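Local coordinates for protein P35 antigen (Borrelia burgdorferi, PDB 4ALY) that is an outer surface lipoprotein of the Lyme disease spirochaete, needed for infection to take hold when a tick feeds, at residues A117-H122 and H126-E131; R133-S138 and E218-D223; Q151-L156 and D246-K251; R163-E168 and A255-I260; S185-N190 and D266-T271. One frame throughout, in Å; residues are numbered along the deposited sequence.

All five contacts lie in one all-helical chain, within the region related to the Borrelia CRASP-1 family. Interaction 1 closes the loop ahead of helix 129-137, and interaction 2 joins the far end of that helix to helix 200-233. Interaction 1 is complete in the chain before the other four, whose segments alternate in sequence, so late helices return to pack on earlier ones. Interactions 3 and 4 adjoin, centres about 12 Å apart, with Leu-165 meeting Leu-248. Interactions 4 and 5 both pair helix 163-189 with helix 254-275, centres about 24 Å apart. Interactions 3 and 5, about 32 Å apart between centres, flank the chain's middle on opposite sides, so the set spans the elongated bundle.

Interaction 1: residues A117-H122 and H126-E131; sequences ANSTVH and HEYTEE
Val-121 and Tyr-128 make the apolar touch between the loop 117-122 and the start of the next helix, with CG2 of Val-121 at the rim of the phenol ring, close to its plane and 3.7 Å from Tyr-128 CE2. Two more groups approach the same ring obliquely. The carbonyl O of His-122 lies 3.6 Å from Tyr-128 CD2, and farther out CB of Ser-119 comes to 3.1 Å from Tyr-128 OH. The loop thus follows the phenol side chain from CD2 through CE2 and on to the hydroxyl. Ser-119 turns its own hydroxyl to the backbone O of Asn-116, a bond inside the loop. CG2 of Val-121 has a second neighbour, Glu-127 OE1 at 3.4 Å. Glu-127 carries its CG anti to the backbone N (chi1 172°) and stays extended beyond it, which sends the carboxylate out to the valine while CG lies over the rim of one Tyr-128 face. Behind this first shell, Tyr-128 occupies the N-cap position, and Thr-129 OG1 donates to His-126 O over 2.8 Å, tying the short 3-10 turn to the first turn of the helix. His-122 in turn meets the ring of Phe-114. The contact lies near the protein surface, where the loop that leaves helix 106-110 folds back against the N-terminal end of helix 129-137.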
# COMPACT_ATOMS: atom_id res chain seq x y z
N ALA A 117 -11.36 4.65 -12.33
CA ALA A 117 -12.48 5.19 -13.15
C ALA A 117 -12.90 4.29 -14.34
O ALA A 117 -13.98 4.47 -14.89
CB ALA A 117 -12.20 6.63 -13.61
N ASN A 118 -12.06 3.30 -14.66
CA ASN A 118 -12.26 2.37 -15.79
C ASN A 118 -12.95 1.04 -15.46
O ASN A 118 -13.23 0.24 -16.37
CB ASN A 118 -10.90 2.06 -16.48
CG ASN A 118 -10.53 3.06 -17.58
OD1 ASN A 118 -11.39 3.76 -18.12
ND2 ASN A 118 -9.24 3.12 -17.92
N SER A 119 -13.18 0.77 -14.17
CA SER A 119 -13.71 -0.53 -13.74
C SER A 119 -15.21 -0.60 -13.78
O SER A 119 -15.91 0.40 -13.76
CB SER A 119 -13.18 -0.96 -12.36
OG SER A 119 -12.67 0.13 -11.63
N THR A 120 -15.66 -1.84 -13.73
CA THR A 120 -16.99 -2.23 -14.14
C THR A 120 -17.77 -2.80 -12.97
O THR A 120 -18.96 -2.52 -12.83
CB THR A 120 -16.81 -3.29 -15.25
OG1 THR A 120 -16.26 -2.64 -16.39
CG2 THR A 120 -18.10 -3.98 -15.62
N VAL A 121 -17.11 -3.64 -12.18
CA VAL A 121 -17.65 -4.19 -10.92
C VAL A 121 -16.99 -3.44 -9.75
O VAL A 121 -15.91 -2.86 -9.90
CB VAL A 121 -17.38 -5.73 -10.80
CG1 VAL A 121 -18.36 -6.52 -11.66
CG2 VAL A 121 -15.93 -6.09 -11.19
N HIS A 122 -17.63 -3.42 -8.60
CA HIS A 122 -17.06 -2.83 -7.38
C HIS A 122 -15.90 -3.66 -6.84
O HIS A 122 -15.70 -4.81 -7.22
CB HIS A 122 -18.14 -2.74 -6.34
CG HIS A 122 -19.30 -1.85 -6.73
ND1 HIS A 122 -20.53 -2.34 -7.00
CD2 HIS A 122 -19.37 -0.47 -6.91
CE1 HIS A 122 -21.35 -1.32 -7.32
NE2 HIS A 122 -20.64 -0.19 -7.29
N HIS A 126 -14.87 -10.87 -6.92
CA HIS A 126 -13.77 -11.87 -7.06
C HIS A 126 -12.65 -11.34 -7.95
O HIS A 126 -11.52 -11.78 -7.91
CB HIS A 126 -14.32 -13.19 -7.58
CG HIS A 126 -13.30 -14.32 -7.63
ND1 HIS A 126 -12.51 -14.58 -8.74
CD2 HIS A 126 -12.95 -15.30 -6.67
CE1 HIS A 126 -11.71 -15.64 -8.48
NE2 HIS A 126 -11.97 -16.07 -7.22
N GLU A 127 -12.93 -10.32 -8.74
CA GLU A 127 -11.95 -9.86 -9.69
C GLU A 127 -10.86 -9.05 -9.00
O GLU A 127 -9.82 -8.84 -9.56
CB GLU A 127 -12.66 -9.05 -10.80
CG GLU A 127 -11.71 -8.35 -11.75
CD GLU A 127 -12.35 -7.44 -12.81
OE1 GLU A 127 -13.57 -7.57 -13.12
OE2 GLU A 127 -11.62 -6.57 -13.38
N TYR A 128 -11.13 -8.59 -7.79
CA TYR A 128 -10.21 -7.74 -7.03
C TYR A 128 -9.68 -8.44 -5.78
O TYR A 128 -9.18 -7.80 -4.88
CB TYR A 128 -10.91 -6.43 -6.69
CG TYR A 128 -11.19 -5.68 -7.95
CD1 TYR A 128 -10.17 -5.06 -8.62
CD2 TYR A 128 -12.47 -5.66 -8.50
CE1 TYR A 128 -10.38 -4.41 -9.83
CE2 TYR A 128 -12.70 -5.00 -9.69
CZ TYR A 128 -11.65 -4.39 -10.36
OH TYR A 128 -11.85 -3.70 -11.56
N THR A 129 -9.82 -9.77 -5.74
CA THR A 129 -9.19 -10.57 -4.69
C THR A 129 -7.73 -10.16 -4.41
O THR A 129 -7.40 -9.75 -3.26
CB THR A 129 -9.23 -12.08 -5.05
OG1 THR A 129 -10.58 -12.44 -5.37
CG2 THR A 129 -8.73 -12.93 -3.89
N GLU A 130 -6.89 -10.23 -5.46
CA GLU A 130 -5.49 -9.79 -5.35
C GLU A 130 -5.26 -8.39 -4.75
O GLU A 130 -4.46 -8.21 -3.81
CB GLU A 130 -4.78 -9.87 -6.66
CG GLU A 130 -3.62 -10.84 -6.67
CD GLU A 130 -2.34 -10.17 -7.19
OE1 GLU A 130 -2.42 -8.99 -7.58
OE2 GLU A 130 -1.25 -10.81 -7.20
N GLU A 131 -5.96 -7.41 -5.29
CA GLU A 131 -5.84 -6.03 -4.87
C GLU A 131 -6.34 -5.82 -3.43
O GLU A 131 -5.74 -5.15 -2.59
CB GLU A 131 -6.66 -5.18 -5.82
CG GLU A 131 -6.01 -5.02 -7.16
CD GLU A 131 -6.48 -6.03 -8.17
OE1 GLU A 131 -7.12 -7.08 -7.84
OE2 GLU A 131 -6.18 -5.77 -9.35

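Interaction 2: residues R133-S138 and E218-D223; sequences RMLYTS and EKWLKD
Trp-220 reaches Ser-138 through its indole nitrogen: NE1 donates to Ser-138 OG over 3.0 Å, with an N-H...O angle of 144° and the hydroxyl tilted 27° out of the ring plane. The same hydroxyl donates to Leu-135 O at 2.7 Å, so it accepts from the facing helix and donates back to its own segment, which fixes its rotation. The indole is carried across by a first torsion that sets CG anti to the backbone N (chi1 166°). Beside the bond, Trp-220 CD1 lies 3.3 Å from Ser-138 O, and at the benzene end CZ2 has Leu-135 CD1 4.4 Å away, approaching obliquely. Helix 163-189 also touches this indole, through Thr-169 and Arg-173. In the all-helical fold, the C-terminal part of helix 129-137 here abuts the flank of the long helix 200-233, near the middle of the bundle. Leu-221 comes next, its CD2 standing 3.7 Å from Ser-138 O, so the serine carbonyl O borders both the tryptophan and the leucine. Two residues on, Asp-223 turns to another helix and forms a salt bridge to Arg-173. Within the first segment, Arg-133 NH1 donates to Thr-137 OG1 at 2.6 Å within the guanidinium plane, while its NH2 forms a salt bridge with Glu-182.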
# COMPACT_ATOMS: atom_id res chain seq x y z
N ARG A 133 -6.09 -8.17 -1.10
CA ARG A 133 -4.97 -8.79 -0.38
C ARG A 133 -3.78 -7.80 -0.20
O ARG A 133 -3.26 -7.58 0.96
CB ARG A 133 -4.53 -10.12 -1.06
CG ARG A 133 -3.69 -11.07 -0.15
CD ARG A 133 -2.23 -10.59 -0.02
NE ARG A 133 -1.64 -10.37 -1.32
CZ ARG A 133 -0.58 -9.60 -1.51
NH1 ARG A 133 -0.09 -8.97 -0.47
NH2 ARG A 133 -0.04 -9.42 -2.71
N MET A 134 -3.40 -7.13 -1.29
CA MET A 134 -2.28 -6.13 -1.26
C MET A 134 -2.69 -5.01 -0.31
O MET A 134 -1.91 -4.55 0.49
CB MET A 134 -1.99 -5.59 -2.65
CG MET A 134 -0.72 -6.12 -3.30
SD MET A 134 -0.86 -6.04 -5.08
CE MET A 134 0.37 -7.24 -5.65
N LEU A 135 -3.94 -4.60 -0.33
CA LEU A 135 -4.34 -3.61 0.62
C LEU A 135 -4.14 -4.11 2.09
O LEU A 135 -3.70 -3.34 2.96
CB LEU A 135 -5.80 -3.26 0.37
CG LEU A 135 -6.42 -2.28 1.35
CD1 LEU A 135 -5.68 -0.92 1.34
CD2 LEU A 135 -7.91 -2.15 0.93
N TYR A 136 -4.48 -5.38 2.37
CA TYR A 136 -4.42 -5.90 3.74
C TYR A 136 -2.95 -6.01 4.17
O TYR A 136 -2.59 -5.65 5.29
CB TYR A 136 -5.09 -7.29 3.84
CG TYR A 136 -6.54 -7.40 3.42
CD1 TYR A 136 -7.45 -6.35 3.61
CD2 TYR A 136 -7.02 -8.56 2.82
CE1 TYR A 136 -8.79 -6.46 3.26
CE2 TYR A 136 -8.34 -8.67 2.41
CZ TYR A 136 -9.24 -7.61 2.67
OH TYR A 136 -10.58 -7.72 2.31
N THR A 137 -2.11 -6.51 3.27
CA THR A 137 -0.69 -6.55 3.45
C THR A 137 -0.11 -5.15 3.72
O THR A 137 0.86 -5.04 4.50
CB THR A 137 -0.04 -7.18 2.22
OG1 THR A 137 -0.57 -8.50 2.07
CG2 THR A 137 1.44 -7.31 2.35
N SER A 138 -0.74 -4.10 3.18
CA SER A 138 -0.18 -2.75 3.31
C SER A 138 -0.32 -2.29 4.72
O SER A 138 0.28 -1.29 5.16
CB SER A 138 -0.83 -1.77 2.31
OG SER A 138 -2.06 -1.24 2.79
N GLU A 218 5.46 3.08 6.27
CA GLU A 218 5.50 3.34 7.72
C GLU A 218 4.64 4.52 8.08
O GLU A 218 4.04 4.56 9.13
CB GLU A 218 6.94 3.59 8.18
CG GLU A 218 7.11 3.43 9.66
CD GLU A 218 6.84 2.00 10.06
OE1 GLU A 218 7.33 1.09 9.32
OE2 GLU A 218 6.12 1.82 11.09
N LYS A 219 4.56 5.51 7.20
CA LYS A 219 3.79 6.67 7.53
C LYS A 219 2.30 6.37 7.30
O LYS A 219 1.44 6.91 7.99
CB LYS A 219 4.27 7.86 6.69
CG LYS A 219 3.75 9.16 7.23
CD LYS A 219 3.75 10.22 6.16
CE LYS A 219 3.18 11.52 6.73
NZ LYS A 219 3.07 12.47 5.60
N TRP A 220 2.00 5.49 6.34
CA TRP A 220 0.64 4.94 6.13
C TRP A 220 0.23 4.15 7.34
O TRP A 220 -0.91 4.24 7.80
CB TRP A 220 0.61 4.11 4.86
CG TRP A 220 -0.57 3.19 4.64
CD1 TRP A 220 -0.56 1.82 4.58
CD2 TRP A 220 -1.98 3.57 4.38
NE1 TRP A 220 -1.81 1.33 4.30
CE2 TRP A 220 -2.71 2.33 4.21
CE3 TRP A 220 -2.68 4.79 4.29
CZ2 TRP A 220 -4.08 2.31 3.93
CZ3 TRP A 220 -4.07 4.76 4.02
CH2 TRP A 220 -4.76 3.56 3.87
N LEU A 221 1.16 3.40 7.91
CA LEU A 221 0.84 2.62 9.11
C LEU A 221 0.61 3.54 10.27
O LEU A 221 -0.32 3.33 11.06
CB LEU A 221 1.94 1.59 9.45
CG LEU A 221 2.15 0.37 8.50
CD1 LEU A 221 3.52 -0.29 8.69
CD2 LEU A 221 1.03 -0.63 8.73
N LYS A 222 1.46 4.56 10.38
CA LYS A 222 1.31 5.58 11.44
C LYS A 222 0.01 6.45 11.34
O LYS A 222 -0.69 6.72 12.36
CB LYS A 222 2.59 6.43 11.51
CG LYS A 222 2.57 7.52 12.58
CD LYS A 222 2.30 8.91 12.00
CE LYS A 222 3.42 9.90 12.40
NZ LYS A 222 3.21 10.54 13.74
N ASP A 223 -0.31 6.90 10.14
CA ASP A 223 -1.53 7.75 10.03
C ASP A 223 -2.78 6.92 10.34
O ASP A 223 -3.76 7.46 10.81
CB ASP A 223 -1.67 8.47 8.67
CG ASP A 223 -0.60 9.54 8.43
OD1 ASP A 223 -0.05 10.08 9.40
OD2 ASP A 223 -0.29 9.83 7.25

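Interaction 3: residues Q151-L156 and D246-K251; sequences QILSKL and DTLRSK
Leu-248 is met by two leucines of helix 143-157, and a single methyl, CD2, does most of the touching. Leu-156 comes closer: its CD1 lies 3.5 Å from Leu-248 CD2 and also brushes Leu-248 CB at 4.1 Å, the two side chains running slantwise past each other. Leu-153, one turn earlier, approaches at about a right angle to Leu-248, and its CD2 stops 4.0 Å from the same Leu-248 CD2. That methyl therefore rests against the ends of two branches that sit on one face of the opposing helix. Leu-248 reaches them with CG anti to its backbone N (chi1 -176°), whereas both partners place CG anti to the carbonyl carbon. No hydrogen bond crosses between the segments, and all three leucines are buried, so the contact is purely apolar. Within the second segment, Ser-250 OG donates to Thr-247 O over 2.7 Å. Helix 163-189 packs against all three leucines, bringing Leu-165 to Leu-248, Val-166 to Leu-156 and Leu-170 to Leu-153, so that helices 143-157 and 241-250 close on each other over its first turns.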
# COMPACT_ATOMS: atom_id res chain seq x y z
N GLN A 151 -14.17 -0.04 10.13
CA GLN A 151 -15.41 0.38 10.78
C GLN A 151 -15.54 1.92 10.82
O GLN A 151 -16.66 2.51 10.74
CB GLN A 151 -15.55 -0.21 12.20
CG GLN A 151 -15.69 -1.74 12.24
CD GLN A 151 -16.92 -2.26 11.45
OE1 GLN A 151 -16.83 -2.78 10.26
NE2 GLN A 151 -18.10 -2.12 12.10
N ILE A 152 -14.40 2.59 10.95
CA ILE A 152 -14.37 4.01 10.97
C ILE A 152 -14.62 4.55 9.54
O ILE A 152 -15.37 5.50 9.34
CB ILE A 152 -13.00 4.41 11.50
CG1 ILE A 152 -12.86 3.94 12.99
CG2 ILE A 152 -12.67 5.87 11.25
CD1 ILE A 152 -11.42 4.10 13.45
N LEU A 153 -13.96 3.95 8.55
CA LEU A 153 -14.02 4.42 7.18
C LEU A 153 -15.39 4.11 6.59
O LEU A 153 -15.81 4.79 5.69
CB LEU A 153 -12.92 3.81 6.32
CG LEU A 153 -11.47 4.25 6.55
CD1 LEU A 153 -10.51 3.56 5.58
CD2 LEU A 153 -11.25 5.76 6.58
N SER A 154 -16.09 3.12 7.12
CA SER A 154 -17.42 2.79 6.68
C SER A 154 -18.36 3.90 7.11
O SER A 154 -19.45 4.07 6.51
CB SER A 154 -17.91 1.55 7.41
OG SER A 154 -17.44 0.38 6.79
N LYS A 155 -18.01 4.64 8.15
CA LYS A 155 -18.92 5.69 8.60
C LYS A 155 -18.89 6.79 7.53
O LYS A 155 -19.94 7.32 7.20
CB LYS A 155 -18.57 6.20 9.97
CG LYS A 155 -18.90 5.20 11.08
CD LYS A 155 -18.90 5.91 12.41
CE LYS A 155 -19.86 5.23 13.37
NZ LYS A 155 -19.49 5.64 14.74
N LEU A 156 -17.69 7.06 6.97
CA LEU A 156 -17.51 8.02 5.90
C LEU A 156 -18.03 7.51 4.56
O LEU A 156 -18.63 8.26 3.80
CB LEU A 156 -16.03 8.34 5.71
CG LEU A 156 -15.33 9.19 6.75
CD1 LEU A 156 -13.81 9.22 6.55
CD2 LEU A 156 -15.97 10.61 6.80
N ASP A 246 -13.02 15.65 7.98
CA ASP A 246 -11.87 16.56 8.11
C ASP A 246 -10.67 15.93 8.70
O ASP A 246 -9.54 16.26 8.32
CB ASP A 246 -12.19 17.80 8.93
CG ASP A 246 -13.26 18.66 8.27
OD1 ASP A 246 -13.34 18.66 7.00
OD2 ASP A 246 -14.04 19.27 9.05
N THR A 247 -10.86 15.04 9.66
CA THR A 247 -9.67 14.42 10.19
C THR A 247 -8.96 13.45 9.28
O THR A 247 -7.74 13.47 9.22
CB THR A 247 -9.76 14.04 11.67
OG1 THR A 247 -9.19 12.74 11.86
CG2 THR A 247 -11.11 14.16 12.16
N LEU A 248 -9.69 12.68 8.50
CA LEU A 248 -9.08 11.89 7.43
C LEU A 248 -8.27 12.75 6.42
O LEU A 248 -7.14 12.38 6.05
CB LEU A 248 -10.16 11.05 6.72
CG LEU A 248 -9.64 10.07 5.59
CD1 LEU A 248 -8.53 9.14 6.16
CD2 LEU A 248 -10.73 9.30 4.83
N ARG A 249 -8.88 13.85 5.95
CA ARG A 249 -8.29 14.88 5.05
C ARG A 249 -6.99 15.46 5.61
O ARG A 249 -6.04 15.65 4.89
CB ARG A 249 -9.28 16.04 4.96
CG ARG A 249 -9.36 16.87 3.67
CD ARG A 249 -8.13 16.90 2.82
NE ARG A 249 -8.11 16.09 1.57
CZ ARG A 249 -9.13 15.81 0.77
NH1 ARG A 249 -10.34 16.23 1.04
NH2 ARG A 249 -8.94 15.11 -0.32
N SER A 250 -6.92 15.71 6.90
CA SER A 250 -5.70 16.33 7.40
C SER A 250 -4.41 15.54 7.14
O SER A 250 -3.31 16.12 7.02
CB SER A 250 -5.88 16.73 8.89
OG SER A 250 -6.20 15.62 9.68
N LYS A 251 -4.53 14.21 7.04
CA LYS A 251 -3.38 13.33 6.79
C LYS A 251 -3.33 12.93 5.34
O LYS A 251 -2.45 12.16 4.91
CB LYS A 251 -3.49 12.08 7.67
CG LYS A 251 -3.62 12.39 9.14
CD LYS A 251 -4.73 11.54 9.77
CE LYS A 251 -4.93 11.82 11.27
NZ LYS A 251 -3.66 12.08 12.02

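Interaction 4: residues R163-E168 and A255-I260; sequences RGLVKE and AQFANI
Helices 163-189 and 254-275 approach at Glu-168 and Phe-257, whose CA atoms are 8.2 Å apart. Within this helical bundle the junction is a helix-helix packing contact built round one aromatic ring. Phe-257 points across from its helix, with CG anti to the carbonyl carbon (chi1 -77°), and presents one face to the glutamate. There the aliphatic part of Glu-168 makes a CH-pi contact: CG stands 3.8 Å from the ring centroid and only 10° off the ring normal, practically over the middle. Leu-165, one turn earlier, comes to the rim instead, its CD1 lying near the ring plane 3.9 Å from Phe-257 CE2, with the two side chains crossing at about a right angle. The backbone joins in as well, for Glu-168 O lies 3.5 Å from Phe-257 CE1. The ring also touches Thr-169 and Arg-173 of helix 163-189 and Asn-252 of the preceding loop. The carboxylate, which has a long, weak ion pair with Arg-249, is turned steeply to the ring, the two planes 76° apart, and its OE2 comes within 3.6 Å of Phe-257 CD2.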
# COMPACT_ATOMS: atom_id res chain seq x y z
N ARG A 163 -17.18 9.46 0.23
CA ARG A 163 -16.74 8.13 -0.21
C ARG A 163 -15.50 8.21 -1.11
O ARG A 163 -14.63 7.32 -1.06
CB ARG A 163 -17.87 7.42 -0.94
CG ARG A 163 -17.50 6.13 -1.65
CD ARG A 163 -18.71 5.31 -1.99
NE ARG A 163 -19.74 5.33 -0.95
CZ ARG A 163 -21.06 5.23 -1.24
NH1 ARG A 163 -21.46 5.11 -2.49
NH2 ARG A 163 -21.98 5.25 -0.31
N GLY A 164 -15.37 9.30 -1.87
CA GLY A 164 -14.22 9.46 -2.79
C GLY A 164 -12.93 9.44 -2.02
O GLY A 164 -11.96 8.71 -2.39
N LEU A 165 -12.89 10.19 -0.91
CA LEU A 165 -11.64 10.28 -0.16
C LEU A 165 -11.22 8.91 0.49
O LEU A 165 -10.01 8.59 0.51
CB LEU A 165 -11.77 11.35 0.86
CG LEU A 165 -10.55 11.54 1.74
CD1 LEU A 165 -9.33 11.96 0.90
CD2 LEU A 165 -10.97 12.62 2.73
N VAL A 166 -12.23 8.12 0.89
CA VAL A 166 -12.06 6.73 1.36
C VAL A 166 -11.38 5.82 0.39
O VAL A 166 -10.35 5.23 0.69
CB VAL A 166 -13.38 6.11 1.84
CG1 VAL A 166 -13.21 4.62 2.12
CG2 VAL A 166 -13.88 6.87 3.07
N LYS A 167 -11.93 5.76 -0.81
CA LYS A 167 -11.34 5.08 -1.94
C LYS A 167 -9.89 5.60 -2.17
O LYS A 167 -8.93 4.82 -2.07
CB LYS A 167 -12.28 5.28 -3.15
CG LYS A 167 -11.87 4.57 -4.40
CD LYS A 167 -10.94 5.44 -5.21
CE LYS A 167 -10.40 4.65 -6.40
NZ LYS A 167 -9.11 5.28 -6.82
N GLU A 168 -9.73 6.91 -2.41
CA GLU A 168 -8.42 7.51 -2.72
C GLU A 168 -7.42 7.01 -1.64
O GLU A 168 -6.35 6.43 -1.94
CB GLU A 168 -8.58 9.05 -2.63
CG GLU A 168 -7.92 10.05 -3.60
CD GLU A 168 -8.72 11.40 -3.70
OE1 GLU A 168 -9.84 11.40 -4.32
OE2 GLU A 168 -8.27 12.48 -3.17
N ALA A 255 -2.41 17.41 -2.47
CA ALA A 255 -1.02 17.44 -2.93
C ALA A 255 -0.26 16.20 -2.42
O ALA A 255 0.61 15.66 -3.13
CB ALA A 255 -0.33 18.74 -2.51
N GLN A 256 -0.56 15.78 -1.20
CA GLN A 256 0.09 14.59 -0.62
C GLN A 256 -0.22 13.32 -1.44
O GLN A 256 0.62 12.45 -1.54
CB GLN A 256 -0.35 14.39 0.82
CG GLN A 256 0.28 15.29 1.85
CD GLN A 256 -0.32 15.04 3.24
OE1 GLN A 256 -1.56 15.00 3.41
NE2 GLN A 256 0.55 14.89 4.25
N PHE A 257 -1.39 13.24 -2.08
CA PHE A 257 -1.65 12.13 -3.02
C PHE A 257 -0.79 12.23 -4.27
O PHE A 257 -0.13 11.24 -4.69
CB PHE A 257 -3.14 12.01 -3.44
CG PHE A 257 -4.04 11.39 -2.38
CD1 PHE A 257 -3.98 10.02 -2.07
CD2 PHE A 257 -4.97 12.19 -1.69
CE1 PHE A 257 -4.83 9.46 -1.12
CE2 PHE A 257 -5.79 11.65 -0.73
CZ PHE A 257 -5.73 10.28 -0.44
N ALA A 258 -0.83 13.40 -4.89
CA ALA A 258 0.01 13.63 -6.09
C ALA A 258 1.46 13.38 -5.78
O ALA A 258 2.12 12.74 -6.55
CB ALA A 258 -0.22 15.02 -6.70
N ASN A 259 1.95 13.81 -4.63
CA ASN A 259 3.34 13.50 -4.26
C ASN A 259 3.62 11.99 -4.15
O ASN A 259 4.54 11.44 -4.81
CB ASN A 259 3.75 14.30 -3.01
CG ASN A 259 3.63 15.85 -3.23
OD1 ASN A 259 3.55 16.37 -4.39
ND2 ASN A 259 3.60 16.60 -2.12
N ILE A 260 2.78 11.30 -3.37
CA ILE A 260 2.84 9.84 -3.23
C ILE A 260 2.81 9.17 -4.58
O ILE A 260 3.66 8.35 -4.89
CB ILE A 260 1.72 9.31 -2.31
CG1 ILE A 260 1.96 9.80 -0.89
CG2 ILE A 260 1.67 7.78 -2.30
CD1 ILE A 260 0.76 9.63 0.02

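Interaction 5: residues S185-N190 and D266-T271; sequences SAKILN and DLVNTT
Lys-187 lies against Thr-271 and Val-268 where helix 163-189 meets helix 254-275, a second junction between these two members of the helical bundle. At the root of the side chain, CB is 4.1 Å from Thr-271 CG2. The chain then runs extended beyond CG, and CD passes the same threonine methyl at 4.2 Å, the two side chains slanting past one another. At the tip, NZ comes to 3.6 Å from Val-268 CG1, the lysine and valine side chains crossing at about a right angle, and finds its hydrogen-bond partner in Thr-272 OG1 just past the segment. The lysine thus reaches obliquely over the neighbouring helix, and its amino group is hydrogen-bonded to that hydroxyl. Thr-271 can face it with a methyl because its hydroxyl is turned inward, anti to the carbonyl carbon (chi1 -59°), and donates to its own helix, with Thr-271 OG1 lying 2.6 Å from Leu-267 O.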
# COMPACT_ATOMS: atom_id res chain seq x y z
N SER A 185 10.07 -5.86 -6.14
CA SER A 185 10.75 -7.07 -5.71
C SER A 185 10.73 -8.16 -6.78
O SER A 185 11.69 -8.91 -6.91
CB SER A 185 10.19 -7.60 -4.40
OG SER A 185 10.28 -6.64 -3.39
N ALA A 186 9.64 -8.24 -7.55
CA ALA A 186 9.51 -9.22 -8.63
C ALA A 186 10.44 -8.85 -9.78
O ALA A 186 11.11 -9.72 -10.32
CB ALA A 186 8.05 -9.35 -9.11
N LYS A 187 10.48 -7.55 -10.13
CA LYS A 187 11.47 -7.05 -11.08
C LYS A 187 12.90 -7.49 -10.76
O LYS A 187 13.58 -8.04 -11.61
CB LYS A 187 11.38 -5.53 -11.25
CG LYS A 187 10.32 -5.17 -12.28
CD LYS A 187 10.05 -3.68 -12.36
CE LYS A 187 9.23 -3.52 -13.65
NZ LYS A 187 8.39 -2.30 -13.73
N ILE A 188 13.34 -7.25 -9.52
CA ILE A 188 14.71 -7.49 -9.09
C ILE A 188 15.03 -8.98 -9.10
O ILE A 188 16.05 -9.39 -9.66
CB ILE A 188 14.98 -6.92 -7.67
CG1 ILE A 188 15.00 -5.39 -7.69
CG2 ILE A 188 16.24 -7.54 -7.03
CD1 ILE A 188 15.26 -4.79 -6.33
N LEU A 189 14.18 -9.79 -8.45
CA LEU A 189 14.33 -11.25 -8.40
C LEU A 189 14.25 -11.92 -9.78
O LEU A 189 14.86 -12.97 -10.00
CB LEU A 189 13.29 -11.88 -7.49
CG LEU A 189 13.29 -11.60 -5.99
CD1 LEU A 189 11.99 -12.20 -5.44
CD2 LEU A 189 14.49 -12.19 -5.25
N ASN A 190 13.54 -11.31 -10.71
CA ASN A 190 13.51 -11.85 -12.07
C ASN A 190 14.84 -11.69 -12.82
O ASN A 190 14.97 -12.14 -13.97
CB ASN A 190 12.37 -11.26 -12.89
CG ASN A 190 11.85 -12.24 -13.93
OD1 ASN A 190 11.76 -11.92 -15.12
ND2 ASN A 190 11.53 -13.46 -13.47
N ASP A 266 8.16 7.24 -9.90
CA ASP A 266 9.60 7.45 -10.00
C ASP A 266 10.40 6.22 -9.57
O ASP A 266 11.45 5.95 -10.11
CB ASP A 266 10.06 8.70 -9.24
CG ASP A 266 9.48 10.02 -9.84
OD1 ASP A 266 9.10 10.04 -11.02
OD2 ASP A 266 9.39 11.05 -9.11
N LEU A 267 9.89 5.48 -8.59
CA LEU A 267 10.59 4.33 -8.05
C LEU A 267 10.43 3.08 -8.91
O LEU A 267 11.38 2.29 -9.09
CB LEU A 267 10.10 4.07 -6.64
CG LEU A 267 10.54 5.10 -5.60
CD1 LEU A 267 9.83 4.76 -4.32
CD2 LEU A 267 12.04 5.15 -5.32
N VAL A 268 9.23 2.89 -9.47
CA VAL A 268 9.04 1.84 -10.45
C VAL A 268 9.91 2.06 -11.72
O VAL A 268 10.68 1.18 -12.12
CB VAL A 268 7.55 1.63 -10.78
CG1 VAL A 268 7.44 0.66 -11.96
CG2 VAL A 268 6.75 1.14 -9.54
N ASN A 269 9.78 3.23 -12.35
CA ASN A 269 10.56 3.54 -13.54
C ASN A 269 12.06 3.38 -13.30
O ASN A 269 12.73 2.68 -14.06
CB ASN A 269 10.26 4.95 -14.10
CG ASN A 269 8.84 5.09 -14.67
OD1 ASN A 269 8.41 6.21 -14.91
ND2 ASN A 269 8.13 3.98 -14.88
N THR A 270 12.59 4.00 -12.26
CA THR A 270 14.00 3.83 -11.92
C THR A 270 14.47 2.35 -11.87
O THR A 270 15.57 2.00 -12.34
CB THR A 270 14.28 4.54 -10.61
OG1 THR A 270 14.04 5.93 -10.84
CG2 THR A 270 15.73 4.35 -10.10
N THR A 271 13.60 1.48 -11.37
CA THR A 271 13.92 0.10 -11.20
C THR A 271 14.02 -0.55 -12.56
O THR A 271 14.93 -1.36 -12.80
CB THR A 271 12.86 -0.60 -10.34
OG1 THR A 271 12.79 0.06 -9.07
CG2 THR A 271 13.21 -2.03 -10.16